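PDB 2WAC: Cg7008-pa from Drosophila melanogaster, which is an endonuclease acting on DNA and RNA that works with the RNA-induced silencing complex, and whose Tudor domain binds peptides carrying symmetrically dimethylated arginine. Local coordinates for residues 17-22 / 82-87; 26-31 / 107-112; 7-12 / 161-166; 138-143 / 173-178; 145-150 / 167-172. All coordinates share one frame; numbering follows the deposited sequence.

Contact 1: residues 17-22 / 82-87; sequences TFFAQS and TVLYID
Gln21 reaches Asp87 through the one polar bond of this contact: its NE2 donates to the backbone O of Asp87 at 2.7 Å. The bond is nearly straight, with an N-H...O angle of 163°, and the donor arrives almost in line with the carbonyl, whose O lies in the plane of the Gln21 amide. The glutamine chain runs extended beyond CG (chi2 168°), which carries the amide from the strand to the loop and sets its NH2 group on that carbonyl. The carboxylate of Asp87 is engaged elsewhere: OD1 takes the backbone N of Tyr112 and forms a salt bridge with Arg70. A leucine in place of Gln21 would probably leave the Asp87 carbonyl without this N-H and the turn around it less firmly fixed.

The apolar part is a single pair, but it makes up about half of the buried surface. Phe19 meets Leu84 through the far end of its ring, CZ lying 4.0 Å from Leu84 CD1, and the two side chains approach at a slant.

Residues 82-87 lie in the region involved in dimethylarginine binding, and the contact joins this part of the Tudor barrel to the other sheet. Strand 17-22 runs there between strands 5-12 and 113-118, strand 80-85 lies next to 68-77 in the Tudor sheet, and Leu29 of helix 26-42 packs on both Gln21 and Asp87.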
# COMPACT_ATOMS: atom_id res chain seq x y z
N THR A 17 -5.30 -0.90 3.82
CA THR A 17 -4.04 -1.56 3.48
C THR A 17 -3.19 -0.48 2.81
O THR A 17 -3.70 0.54 2.36
CB THR A 17 -4.21 -2.81 2.57
OG1 THR A 17 -4.64 -2.42 1.26
CG2 THR A 17 -5.21 -3.80 3.17
N PHE A 18 -1.88 -0.70 2.79
CA PHE A 18 -0.97 0.27 2.19
C PHE A 18 0.23 -0.43 1.57
O PHE A 18 0.60 -1.53 1.98
CB PHE A 18 -0.51 1.32 3.23
CG PHE A 18 0.24 0.73 4.39
CD1 PHE A 18 -0.44 0.28 5.53
CD2 PHE A 18 1.63 0.63 4.36
CE1 PHE A 18 0.26 -0.27 6.60
CE2 PHE A 18 2.33 0.07 5.43
CZ PHE A 18 1.64 -0.37 6.56
N PHE A 19 0.82 0.22 0.57
CA PHE A 19 2.06 -0.25 -0.03
C PHE A 19 3.22 0.61 0.45
O PHE A 19 3.10 1.84 0.51
CB PHE A 19 1.98 -0.22 -1.56
CG PHE A 19 1.10 -1.28 -2.15
CD1 PHE A 19 -0.28 -1.17 -2.11
CD2 PHE A 19 1.66 -2.40 -2.77
CE1 PHE A 19 -1.10 -2.15 -2.66
CE2 PHE A 19 0.86 -3.38 -3.32
CZ PHE A 19 -0.53 -3.26 -3.27
N ALA A 20 4.33 -0.03 0.79
CA ALA A 20 5.51 0.67 1.25
C ALA A 20 6.76 0.24 0.48
O ALA A 20 6.92 -0.94 0.15
CB ALA A 20 5.71 0.45 2.74
N GLN A 21 7.63 1.21 0.19
CA GLN A 21 8.94 0.95 -0.38
C GLN A 21 9.99 1.02 0.72
O GLN A 21 9.89 1.84 1.62
CB GLN A 21 9.29 1.99 -1.45
CG GLN A 21 8.49 1.91 -2.74
CD GLN A 21 8.69 3.13 -3.63
OE1 GLN A 21 9.23 4.15 -3.20
NE2 GLN A 21 8.24 3.03 -4.88
N SER A 22 11.01 0.17 0.62
CA SER A 22 12.17 0.24 1.50
C SER A 22 13.04 1.44 1.11
O SER A 22 13.33 1.64 -0.07
CB SER A 22 12.98 -1.06 1.41
OG SER A 22 14.21 -0.96 2.11
N THR A 82 -6.72 -5.48 -16.08
CA THR A 82 -6.49 -4.84 -14.80
C THR A 82 -5.07 -5.19 -14.34
O THR A 82 -4.73 -6.37 -14.21
CB THR A 82 -7.52 -5.28 -13.74
OG1 THR A 82 -8.84 -4.96 -14.20
CG2 THR A 82 -7.28 -4.56 -12.41
N VAL A 83 -4.26 -4.16 -14.13
CA VAL A 83 -2.86 -4.35 -13.75
C VAL A 83 -2.52 -3.70 -12.40
O VAL A 83 -3.16 -2.73 -11.99
CB VAL A 83 -1.86 -3.86 -14.84
CG1 VAL A 83 -2.14 -4.53 -16.19
CG2 VAL A 83 -1.86 -2.33 -14.98
N LEU A 84 -1.53 -4.27 -11.72
CA LEU A 84 -0.96 -3.69 -10.51
C LEU A 84 0.45 -3.20 -10.83
O LEU A 84 1.27 -3.96 -11.33
CB LEU A 84 -0.91 -4.73 -9.38
CG LEU A 84 -0.01 -4.42 -8.17
CD1 LEU A 84 -0.59 -3.32 -7.29
CD2 LEU A 84 0.28 -5.68 -7.35
N TYR A 85 0.72 -1.93 -10.53
CA TYR A 85 2.07 -1.38 -10.69
C TYR A 85 2.92 -1.79 -9.50
O TYR A 85 2.87 -1.16 -8.44
CB TYR A 85 2.01 0.13 -10.91
CG TYR A 85 1.32 0.49 -12.21
CD1 TYR A 85 1.99 0.40 -13.42
CD2 TYR A 85 -0.02 0.89 -12.22
CE1 TYR A 85 1.36 0.71 -14.63
CE2 TYR A 85 -0.67 1.20 -13.42
CZ TYR A 85 0.03 1.11 -14.62
OH TYR A 85 -0.59 1.41 -15.81
N ILE A 86 3.70 -2.86 -9.70
CA ILE A 86 4.33 -3.61 -8.60
C ILE A 86 5.38 -2.87 -7.79
O ILE A 86 5.72 -3.28 -6.67
CB ILE A 86 4.93 -4.97 -9.11
CG1 ILE A 86 5.93 -4.75 -10.25
CG2 ILE A 86 3.81 -5.93 -9.52
CD1 ILE A 86 6.96 -5.86 -10.39
N ASP A 87 5.90 -1.78 -8.34
CA ASP A 87 6.94 -1.01 -7.65
C ASP A 87 6.38 0.19 -6.88
O ASP A 87 7.13 0.90 -6.20
CB ASP A 87 8.02 -0.58 -8.65
CG ASP A 87 8.76 -1.76 -9.26
OD1 ASP A 87 9.00 -2.76 -8.54
OD2 ASP A 87 9.11 -1.70 -10.45

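Contact 2: residues 26-31 / 107-112; sequences GSKLES and SSEKPY
Glu109 is the first residue of 107-112 to meet helix 26-42, and it does so largely through water. Water 1 donates to Glu109 OE1 and to the backbone O of Lys28, 2.7 Å from each, bridging the loop to the helix. Lys28 NZ stays 4.9 Å from the same OE1, too far for a salt bridge, though the opposite charges may still attract. Farther along, the backbone O of Lys110 sits over one face of the Tyr112 ring, toward its rim.

Tyr112 does most of the packing. Leu29 CB lies over the opposite face, and its CD1 sits by the rim, 3.9 Å from Tyr112 CD2, while Lys28 CB comes within 3.3 Å of Tyr112 OH. The lysine chain bends at CG (chi2 -76°), which keeps its CD beside that hydroxyl. Tyr112 OH donates to Glu109 OE1 at 2.6 Å, using the anti lone pair of the carboxylate; OE1 thus receives both phenol and water. A valine in place of Tyr112 would probably leave Leu29 and the Lys28 methylenes without the ring they lie against and Glu109 OE1 without the phenol hydrogen bond.

The contact lies at the surface. Here the loop leading from strand 99-101 into strand 113-118 runs along the start of helix 26-42, Leu32 touches both Glu109 and Tyr112, and Arg70 of strand 68-77 binds the carbonyls of Glu109 and Lys110.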
# COMPACT_ATOMS: atom_id res chain seq x y z
N GLY A 26 15.76 2.52 -2.62
CA GLY A 26 15.41 3.68 -3.44
C GLY A 26 16.25 3.85 -4.69
O GLY A 26 15.71 4.13 -5.77
N SER A 27 17.56 3.68 -4.55
CA SER A 27 18.50 3.79 -5.67
C SER A 27 18.34 2.65 -6.68
O SER A 27 18.55 2.84 -7.88
CB SER A 27 19.94 3.85 -5.17
OG SER A 27 20.30 2.66 -4.49
N LYS A 28 17.97 1.47 -6.18
CA LYS A 28 17.73 0.30 -7.02
C LYS A 28 16.57 0.52 -8.00
O LYS A 28 16.69 0.20 -9.19
CB LYS A 28 17.46 -0.94 -6.16
CG LYS A 28 18.71 -1.74 -5.77
CD LYS A 28 19.23 -2.56 -6.94
CE LYS A 28 20.24 -3.60 -6.47
NZ LYS A 28 20.73 -4.43 -7.61
N LEU A 29 15.46 1.05 -7.49
CA LEU A 29 14.29 1.35 -8.32
C LEU A 29 14.55 2.50 -9.29
O LEU A 29 14.17 2.43 -10.46
CB LEU A 29 13.07 1.68 -7.44
CG LEU A 29 11.79 2.15 -8.14
CD1 LEU A 29 11.22 1.07 -9.06
CD2 LEU A 29 10.75 2.61 -7.13
N GLU A 30 15.21 3.54 -8.79
CA GLU A 30 15.60 4.71 -9.58
C GLU A 30 16.39 4.30 -10.83
O GLU A 30 16.13 4.79 -11.93
CB GLU A 30 16.41 5.67 -8.70
CG GLU A 30 17.26 6.70 -9.44
CD GLU A 30 18.41 7.21 -8.59
OE1 GLU A 30 18.15 7.88 -7.57
OE2 GLU A 30 19.57 6.94 -8.95
N SER A 31 17.34 3.38 -10.64
CA SER A 31 18.18 2.86 -11.72
C SER A 31 17.37 2.02 -12.72
O SER A 31 17.56 2.15 -13.93
CB SER A 31 19.33 2.04 -11.14
OG SER A 31 20.09 1.42 -12.16
N SER A 107 12.78 -8.44 -15.14
CA SER A 107 11.78 -9.32 -14.53
C SER A 107 12.26 -10.08 -13.29
O SER A 107 11.45 -10.71 -12.60
CB SER A 107 11.26 -10.32 -15.57
OG SER A 107 10.70 -9.64 -16.69
N SER A 108 13.56 -10.03 -13.01
CA SER A 108 14.14 -10.83 -11.94
C SER A 108 14.11 -10.16 -10.56
O SER A 108 13.96 -10.84 -9.54
CB SER A 108 15.57 -11.28 -12.29
OG SER A 108 16.37 -10.18 -12.69
N GLU A 109 14.27 -8.84 -10.54
CA GLU A 109 14.16 -8.08 -9.30
C GLU A 109 12.76 -8.18 -8.73
O GLU A 109 11.77 -8.06 -9.45
CB GLU A 109 14.55 -6.62 -9.52
CG GLU A 109 16.04 -6.41 -9.64
CD GLU A 109 16.38 -5.14 -10.38
OE1 GLU A 109 16.32 -4.05 -9.77
OE2 GLU A 109 16.71 -5.23 -11.58
N LYS A 110 12.69 -8.41 -7.42
CA LYS A 110 11.44 -8.54 -6.69
C LYS A 110 10.71 -7.19 -6.71
O LYS A 110 11.36 -6.15 -6.88
CB LYS A 110 11.69 -8.97 -5.24
CG LYS A 110 12.59 -10.21 -5.06
CD LYS A 110 14.04 -9.83 -4.74
CE LYS A 110 14.91 -9.82 -5.99
NZ LYS A 110 15.92 -8.72 -5.96
N PRO A 111 9.38 -7.20 -6.54
CA PRO A 111 8.64 -5.93 -6.49
C PRO A 111 9.20 -4.96 -5.44
O PRO A 111 9.50 -5.38 -4.32
CB PRO A 111 7.23 -6.37 -6.11
CG PRO A 111 7.12 -7.76 -6.64
CD PRO A 111 8.47 -8.36 -6.41
N TYR A 112 9.33 -3.69 -5.81
CA TYR A 112 9.89 -2.68 -4.90
C TYR A 112 8.88 -2.09 -3.91
O TYR A 112 9.25 -1.31 -3.03
CB TYR A 112 10.65 -1.59 -5.67
CG TYR A 112 12.01 -2.07 -6.13
CD1 TYR A 112 13.05 -2.24 -5.21
CD2 TYR A 112 12.25 -2.37 -7.47
CE1 TYR A 112 14.30 -2.69 -5.62
CE2 TYR A 112 13.50 -2.82 -7.88
CZ TYR A 112 14.52 -2.98 -6.95
OH TYR A 112 15.75 -3.43 -7.36
O HOH W 1 17.94 -1.96 -10.27

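Contact 3: residues 7-12 / 161-166; sequences VIVTEI and ATLRDP
The mixed five-stranded sheet that holds the start and the later part of the chain together is consistent with the OB-fold barrel of the staphylococcal nuclease (SN)-like domain, and in its interior Val7 and Val9 meet Leu163. In that sheet strands 5-12 and 159-164 are not neighbours: strand 145-152 lies between them, hydrogen-bonded to both, the first and last strands of the sheet pairing with each other. The two segments therefore face each other across the inside, their nearest CA atoms, those of Val7 and Leu163, 9.2 Å apart, and only side chains bridge the gap.

Leu163 supplies both of its methyls. CD1 meets Val9 CG2 at 3.8 Å, the closer of the two contacts, while CD2 lies 4.5 Å from Val7 CG2, a looser touch. One leucine fork thus spans two valines that are two residues apart on the same strand and so turn to the same side of it. Val9 holds CG1 anti to its backbone N (chi1 179°), an orientation that leaves CG2 as the branch turned to the leucine.

Phe18 of strand 17-22 packs against both Val9 and Leu163, and Phe137 of helix 127-141 also lies on Leu163.

All three touching side chains are buried and purely aliphatic. Their cohesion is that of methyl against methyl, with no polar group to set direction, and it depends on shape and on the exclusion of water within this sheet.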
# COMPACT_ATOMS: atom_id res chain seq x y z
N VAL A 7 10.74 2.88 5.85
CA VAL A 7 9.98 2.81 4.60
C VAL A 7 9.40 4.15 4.17
O VAL A 7 9.39 5.11 4.94
CB VAL A 7 8.82 1.76 4.66
CG1 VAL A 7 9.35 0.37 5.01
CG2 VAL A 7 7.73 2.19 5.64
N ILE A 8 8.91 4.20 2.93
CA ILE A 8 8.08 5.29 2.43
C ILE A 8 6.75 4.69 1.97
O ILE A 8 6.74 3.73 1.18
CB ILE A 8 8.76 6.04 1.27
CG1 ILE A 8 9.94 6.88 1.78
CG2 ILE A 8 7.76 6.93 0.51
CD1 ILE A 8 10.91 7.34 0.70
N VAL A 9 5.64 5.24 2.45
CA VAL A 9 4.32 4.75 2.05
C VAL A 9 3.92 5.38 0.71
O VAL A 9 3.83 6.60 0.59
CB VAL A 9 3.24 5.02 3.14
CG1 VAL A 9 1.87 4.53 2.67
CG2 VAL A 9 3.63 4.33 4.45
N THR A 10 3.70 4.52 -0.29
CA THR A 10 3.50 4.97 -1.67
C THR A 10 2.06 4.87 -2.17
O THR A 10 1.68 5.58 -3.11
CB THR A 10 4.46 4.24 -2.65
OG1 THR A 10 4.32 2.82 -2.51
CG2 THR A 10 5.90 4.63 -2.36
N GLU A 11 1.26 4.01 -1.54
CA GLU A 11 -0.14 3.82 -1.92
C GLU A 11 -0.99 3.40 -0.73
O GLU A 11 -0.57 2.55 0.06
CB GLU A 11 -0.26 2.79 -3.06
CG GLU A 11 -1.69 2.55 -3.59
CD GLU A 11 -2.23 3.69 -4.45
OE1 GLU A 11 -1.46 4.60 -4.83
OE2 GLU A 11 -3.44 3.66 -4.77
N ILE A 12 -2.17 3.99 -0.61
CA ILE A 12 -3.15 3.59 0.41
C ILE A 12 -4.46 3.20 -0.27
O ILE A 12 -4.95 3.91 -1.15
CB ILE A 12 -3.37 4.70 1.47
CG1 ILE A 12 -2.06 5.04 2.18
CG2 ILE A 12 -4.42 4.27 2.50
CD1 ILE A 12 -1.96 6.46 2.67
N ALA A 161 0.99 -4.73 10.03
CA ALA A 161 2.12 -3.86 10.33
C ALA A 161 1.70 -2.57 11.03
O ALA A 161 0.65 -2.00 10.73
CB ALA A 161 2.89 -3.53 9.05
N THR A 162 2.52 -2.12 11.98
CA THR A 162 2.36 -0.78 12.54
C THR A 162 3.28 0.19 11.82
O THR A 162 4.30 -0.20 11.25
CB THR A 162 2.65 -0.73 14.07
OG1 THR A 162 3.94 -1.30 14.34
CG2 THR A 162 1.57 -1.47 14.85
N LEU A 163 2.90 1.47 11.83
CA LEU A 163 3.71 2.54 11.28
C LEU A 163 3.96 3.59 12.35
O LEU A 163 3.05 3.97 13.09
CB LEU A 163 3.04 3.18 10.06
CG LEU A 163 2.82 2.31 8.81
CD1 LEU A 163 2.11 3.12 7.73
CD2 LEU A 163 4.14 1.74 8.28
N ARG A 164 5.20 4.06 12.42
CA ARG A 164 5.64 4.95 13.49
C ARG A 164 6.36 6.17 12.91
O ARG A 164 7.11 6.04 11.93
CB ARG A 164 6.58 4.18 14.42
CG ARG A 164 6.89 4.86 15.73
CD ARG A 164 7.64 3.94 16.69
NE ARG A 164 9.09 3.97 16.49
CZ ARG A 164 9.98 3.56 17.39
NH1 ARG A 164 9.57 3.07 18.55
NH2 ARG A 164 11.28 3.63 17.12
N ASP A 165 6.14 7.34 13.50
CA ASP A 165 6.91 8.53 13.15
C ASP A 165 8.33 8.39 13.72
O ASP A 165 8.49 8.08 14.90
CB ASP A 165 6.25 9.81 13.67
CG ASP A 165 6.96 11.07 13.19
OD1 ASP A 165 7.96 11.47 13.81
OD2 ASP A 165 6.50 11.66 12.19
N PRO A 166 9.36 8.61 12.88
CA PRO A 166 10.74 8.42 13.31
C PRO A 166 11.18 9.40 14.41
O PRO A 166 12.10 9.09 15.17
CB PRO A 166 11.56 8.69 12.04
CG PRO A 166 10.59 8.62 10.91
CD PRO A 166 9.27 9.05 11.47

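Contact 4: residues 138-143 / 173-178; sequences SEDVLN and GKQLVA
Asp140 and Leu176 make the closest approach between residues 138-143 and 173-178, and it is a polar atom against an apolar one: Asp140 OD2 lies 3.9 Å from Leu176 CD2. The two side chains pass each other in opposite senses. With CG anti to its carbonyl carbon (chi1 -64°), Leu176 sends its methyl toward the carboxylate from a bond that leaves the backbone at a slant to the other helix.

The polar pair is looser still. Gln175 OE1 stands 4.3 Å from Asp140 OD2, one oxygen facing another without a bond, so the amide merely borders the carboxylate. As modelled, the two oxygens would if anything repel weakly, and contact between the segments is small, 77 Å² in all.

This is helix-to-helix packing in the SN-like part of the extended Tudor domain, between the last turn of helix 127-141, with the residues that leave it, and the short helix 172-178. Phe172, which opens the second helix, is touched by both Asp140 and Val141. On the far side of the short helix Lys174 and Val177 pack against helix 193-208, whereas Val141 and Leu142 lean on strand 5-12. The short helix is thus set between the two longer ones.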
# COMPACT_ATOMS: atom_id res chain seq x y z
N SER A 138 -3.79 9.18 5.10
CA SER A 138 -2.99 9.60 3.95
C SER A 138 -2.19 10.87 4.23
O SER A 138 -1.04 10.99 3.81
CB SER A 138 -3.89 9.80 2.72
OG SER A 138 -3.13 10.22 1.60
N GLU A 139 -2.81 11.81 4.94
CA GLU A 139 -2.13 13.04 5.35
C GLU A 139 -0.98 12.74 6.31
O GLU A 139 0.05 13.41 6.28
CB GLU A 139 -3.12 14.02 5.99
CG GLU A 139 -2.65 15.47 5.98
CD GLU A 139 -3.53 16.40 6.78
OE1 GLU A 139 -4.76 16.17 6.84
OE2 GLU A 139 -2.99 17.36 7.36
N ASP A 140 -1.17 11.72 7.15
CA ASP A 140 -0.15 11.27 8.10
C ASP A 140 1.08 10.66 7.43
O ASP A 140 2.21 11.03 7.76
CB ASP A 140 -0.74 10.25 9.08
CG ASP A 140 -1.68 10.87 10.11
OD1 ASP A 140 -1.64 12.11 10.31
OD2 ASP A 140 -2.46 10.12 10.72
N VAL A 141 0.87 9.75 6.49
CA VAL A 141 1.96 8.88 6.02
C VAL A 141 2.30 8.89 4.52
O VAL A 141 3.43 8.55 4.16
CB VAL A 141 1.77 7.39 6.48
CG1 VAL A 141 1.61 7.31 8.00
CG2 VAL A 141 0.58 6.74 5.78
N LEU A 142 1.35 9.26 3.66
CA LEU A 142 1.59 9.15 2.22
C LEU A 142 2.79 9.97 1.76
O LEU A 142 2.86 11.18 2.01
CB LEU A 142 0.33 9.48 1.40
CG LEU A 142 0.39 9.11 -0.10
CD1 LEU A 142 0.26 7.61 -0.32
CD2 LEU A 142 -0.68 9.86 -0.87
N ASN A 143 3.73 9.29 1.11
CA ASN A 143 5.00 9.86 0.63
C ASN A 143 6.01 10.20 1.72
O ASN A 143 7.04 10.83 1.45
CB ASN A 143 4.78 11.07 -0.28
CG ASN A 143 3.86 10.77 -1.44
OD1 ASN A 143 3.02 11.59 -1.80
ND2 ASN A 143 4.03 9.60 -2.05
N GLY A 173 -1.48 4.34 13.38
CA GLY A 173 -2.74 3.60 13.46
C GLY A 173 -3.46 3.79 14.79
O GLY A 173 -4.68 3.95 14.82
N LYS A 174 -2.70 3.77 15.88
CA LYS A 174 -3.24 3.98 17.22
C LYS A 174 -3.76 5.41 17.39
O LYS A 174 -4.78 5.63 18.04
CB LYS A 174 -2.18 3.68 18.28
CG LYS A 174 -2.71 3.68 19.71
CD LYS A 174 -1.60 3.43 20.72
CE LYS A 174 -2.14 3.49 22.14
NZ LYS A 174 -1.09 3.17 23.15
N GLN A 175 -3.05 6.37 16.80
CA GLN A 175 -3.47 7.77 16.83
C GLN A 175 -4.83 7.96 16.16
O GLN A 175 -5.65 8.75 16.63
CB GLN A 175 -2.42 8.68 16.19
CG GLN A 175 -2.61 10.16 16.50
CD GLN A 175 -1.51 11.04 15.93
OE1 GLN A 175 -1.32 11.11 14.72
NE2 GLN A 175 -0.79 11.72 16.81
N LEU A 176 -5.07 7.22 15.07
CA LEU A 176 -6.37 7.22 14.40
C LEU A 176 -7.48 6.73 15.34
O LEU A 176 -8.59 7.27 15.34
CB LEU A 176 -6.34 6.34 13.14
CG LEU A 176 -5.45 6.69 11.94
CD1 LEU A 176 -5.61 5.64 10.85
CD2 LEU A 176 -5.77 8.08 11.39
N VAL A 177 -7.16 5.71 16.14
CA VAL A 177 -8.06 5.20 17.17
C VAL A 177 -8.31 6.24 18.27
O VAL A 177 -9.46 6.53 18.60
CB VAL A 177 -7.53 3.86 17.78
CG1 VAL A 177 -8.48 3.32 18.83
CG2 VAL A 177 -7.31 2.82 16.69
N ALA A 178 -7.23 6.82 18.81
CA ALA A 178 -7.32 7.82 19.87
C ALA A 178 -8.07 9.09 19.45
O ALA A 178 -8.69 9.75 20.29
CB ALA A 178 -5.93 8.18 20.39

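Contact 5: residues 145-150 / 167-172; sequences KVQLNV and TTKVDF
Val146 touches Phe172 through CG1, which lies 3.8 Å from CE2 of the ring and approaches it obliquely. With CG1 anti to the carbonyl carbon (chi1 -63°), this branch of the valine is the one that meets the aromatic ring. The second touch is between longer chains: Gln147 OE1 lies 4.0 Å from Lys169 CD, so the oxygen rests beside the aliphatic part of the lysine and not at its ammonium. That oxygen has its polar partner elsewhere, in Arg164 NH2 on the adjoining strand 159-164, and Lys169 also packs on Arg164. The Lys169 side chain folds back at CG (chi2 -55°), which turns CD toward the glutamine oxygen, the two chains crossing at a slant.

Residues 167-172 form the connection that leaves strand 159-164 and enters helix 172-178, passing beside strand 145-152 of the mixed sheet, which is consistent with the OB-fold barrel of the SN-like domain. Two local devices shape this connection. Thr168 OG1 accepts the backbone N of Val170 at 3.3 Å with an angle of 160°, an ST turn; Asp171 then occupies the N-cap of the helix, its OD1 binding the backbone N of Lys174.

Farther out, Asp165 OD1 takes the backbone N of both Thr167 and Thr168 and so fixes the start of the turn. Asp171 OD2 is bound by Tyr199 OH of helix 193-208. The carbonyl O of Val170 sits above one face of the Phe172 ring, offset toward its rim, and the backbone of Phe172 is hydrogen-bonded to Leu163. Val146 in turn pairs through its backbone with Val7 on strand 5-12.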
# COMPACT_ATOMS: atom_id res chain seq x y z
N LYS A 145 8.65 9.23 5.00
CA LYS A 145 9.52 8.25 5.64
C LYS A 145 8.98 7.92 7.03
O LYS A 145 8.83 8.81 7.87
CB LYS A 145 10.95 8.78 5.74
CG LYS A 145 11.61 9.08 4.41
CD LYS A 145 13.02 9.62 4.60
N VAL A 146 8.65 6.65 7.25
CA VAL A 146 8.14 6.18 8.54
C VAL A 146 8.84 4.88 8.93
O VAL A 146 9.51 4.25 8.10
CB VAL A 146 6.59 5.97 8.53
CG1 VAL A 146 5.86 7.29 8.27
CG2 VAL A 146 6.18 4.92 7.50
N GLN A 147 8.69 4.48 10.19
CA GLN A 147 9.23 3.21 10.67
C GLN A 147 8.14 2.14 10.70
O GLN A 147 7.10 2.32 11.33
CB GLN A 147 9.88 3.38 12.06
CG GLN A 147 11.12 4.28 12.06
CD GLN A 147 11.73 4.47 13.44
OE1 GLN A 147 11.03 4.69 14.42
NE2 GLN A 147 13.06 4.39 13.51
N LEU A 148 8.39 1.03 10.00
CA LEU A 148 7.43 -0.06 9.90
C LEU A 148 7.87 -1.26 10.75
O LEU A 148 9.04 -1.64 10.74
CB LEU A 148 7.26 -0.48 8.43
CG LEU A 148 6.35 -1.66 8.06
CD1 LEU A 148 5.67 -1.41 6.73
CD2 LEU A 148 7.10 -3.00 8.05
N ASN A 149 6.91 -1.83 11.47
CA ASN A 149 7.12 -3.10 12.17
C ASN A 149 6.04 -4.10 11.78
O ASN A 149 4.85 -3.80 11.87
CB ASN A 149 7.14 -2.90 13.69
CG ASN A 149 7.49 -4.18 14.44
OD1 ASN A 149 8.52 -4.80 14.18
ND2 ASN A 149 6.63 -4.57 15.37
N VAL A 150 6.46 -5.29 11.35
CA VAL A 150 5.52 -6.37 11.05
C VAL A 150 5.09 -7.01 12.36
O VAL A 150 5.92 -7.52 13.12
CB VAL A 150 6.13 -7.42 10.08
CG1 VAL A 150 5.17 -8.59 9.87
CG2 VAL A 150 6.48 -6.78 8.74
N THR A 167 10.54 10.56 14.48
CA THR A 167 10.93 11.60 15.43
C THR A 167 10.18 11.51 16.76
O THR A 167 10.80 11.49 17.83
CB THR A 167 10.79 13.01 14.81
OG1 THR A 167 11.71 13.14 13.72
CG2 THR A 167 11.08 14.10 15.83
N THR A 168 8.85 11.44 16.70
CA THR A 168 8.01 11.45 17.90
C THR A 168 7.75 10.05 18.44
O THR A 168 7.39 9.89 19.61
CB THR A 168 6.64 12.11 17.63
OG1 THR A 168 5.92 11.33 16.67
CG2 THR A 168 6.80 13.53 17.12
N LYS A 169 7.92 9.05 17.58
CA LYS A 169 7.63 7.65 17.88
C LYS A 169 6.13 7.36 18.07
O LYS A 169 5.76 6.33 18.64
CB LYS A 169 8.46 7.12 19.06
CG LYS A 169 9.97 7.43 19.00
CD LYS A 169 10.62 6.93 17.71
CE LYS A 169 12.10 7.25 17.67
NZ LYS A 169 12.89 6.48 18.67
N VAL A 170 5.28 8.25 17.57
CA VAL A 170 3.83 8.04 17.60
C VAL A 170 3.42 6.96 16.60
O VAL A 170 3.76 7.02 15.42
CB VAL A 170 3.04 9.36 17.34
CG1 VAL A 170 1.54 9.08 17.22
CG2 VAL A 170 3.29 10.37 18.46
N ASP A 171 2.69 5.97 17.11
CA ASP A 171 2.04 4.93 16.32
C ASP A 171 0.86 5.56 15.57
O ASP A 171 -0.12 5.97 16.20
CB ASP A 171 1.57 3.81 17.27
CG ASP A 171 0.84 2.68 16.55
OD1 ASP A 171 0.37 2.85 15.41
OD2 ASP A 171 0.71 1.59 17.16
N PHE A 172 0.97 5.64 14.25
CA PHE A 172 -0.04 6.32 13.42
C PHE A 172 -1.43 5.67 13.45
O PHE A 172 -2.44 6.38 13.53
CB PHE A 172 0.44 6.47 11.97
CG PHE A 172 1.47 7.56 11.78
CD1 PHE A 172 1.14 8.90 11.94
CD2 PHE A 172 2.78 7.24 11.41
CE1 PHE A 172 2.09 9.90 11.76
CE2 PHE A 172 3.73 8.24 11.22
CZ PHE A 172 3.39 9.57 11.40

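How the contacts relate
Contacts 1 and 2 lie toward the Tudor barrel, with centres 12 Å apart, and are joined by Asp87 of contact 1 and Tyr112 of contact 2. Contacts 3, 4 and 5 cluster in the other part, centres 7 to 10 Å apart, where strands 5-12, 145-152 and 159-164 and helices 127-141 and 172-178 meet. Strands 5-12 and 17-22 pair side by side, joining contact 3 to contact 1. Along the chain contacts 1 and 2 interleave and both nest inside the long loop closed by contact 3, while contact 5 nests inside contact 4. The N-terminal strands thus build the sheet with residues beyond the Tudor barrel, consistent with one extended Tudor unit.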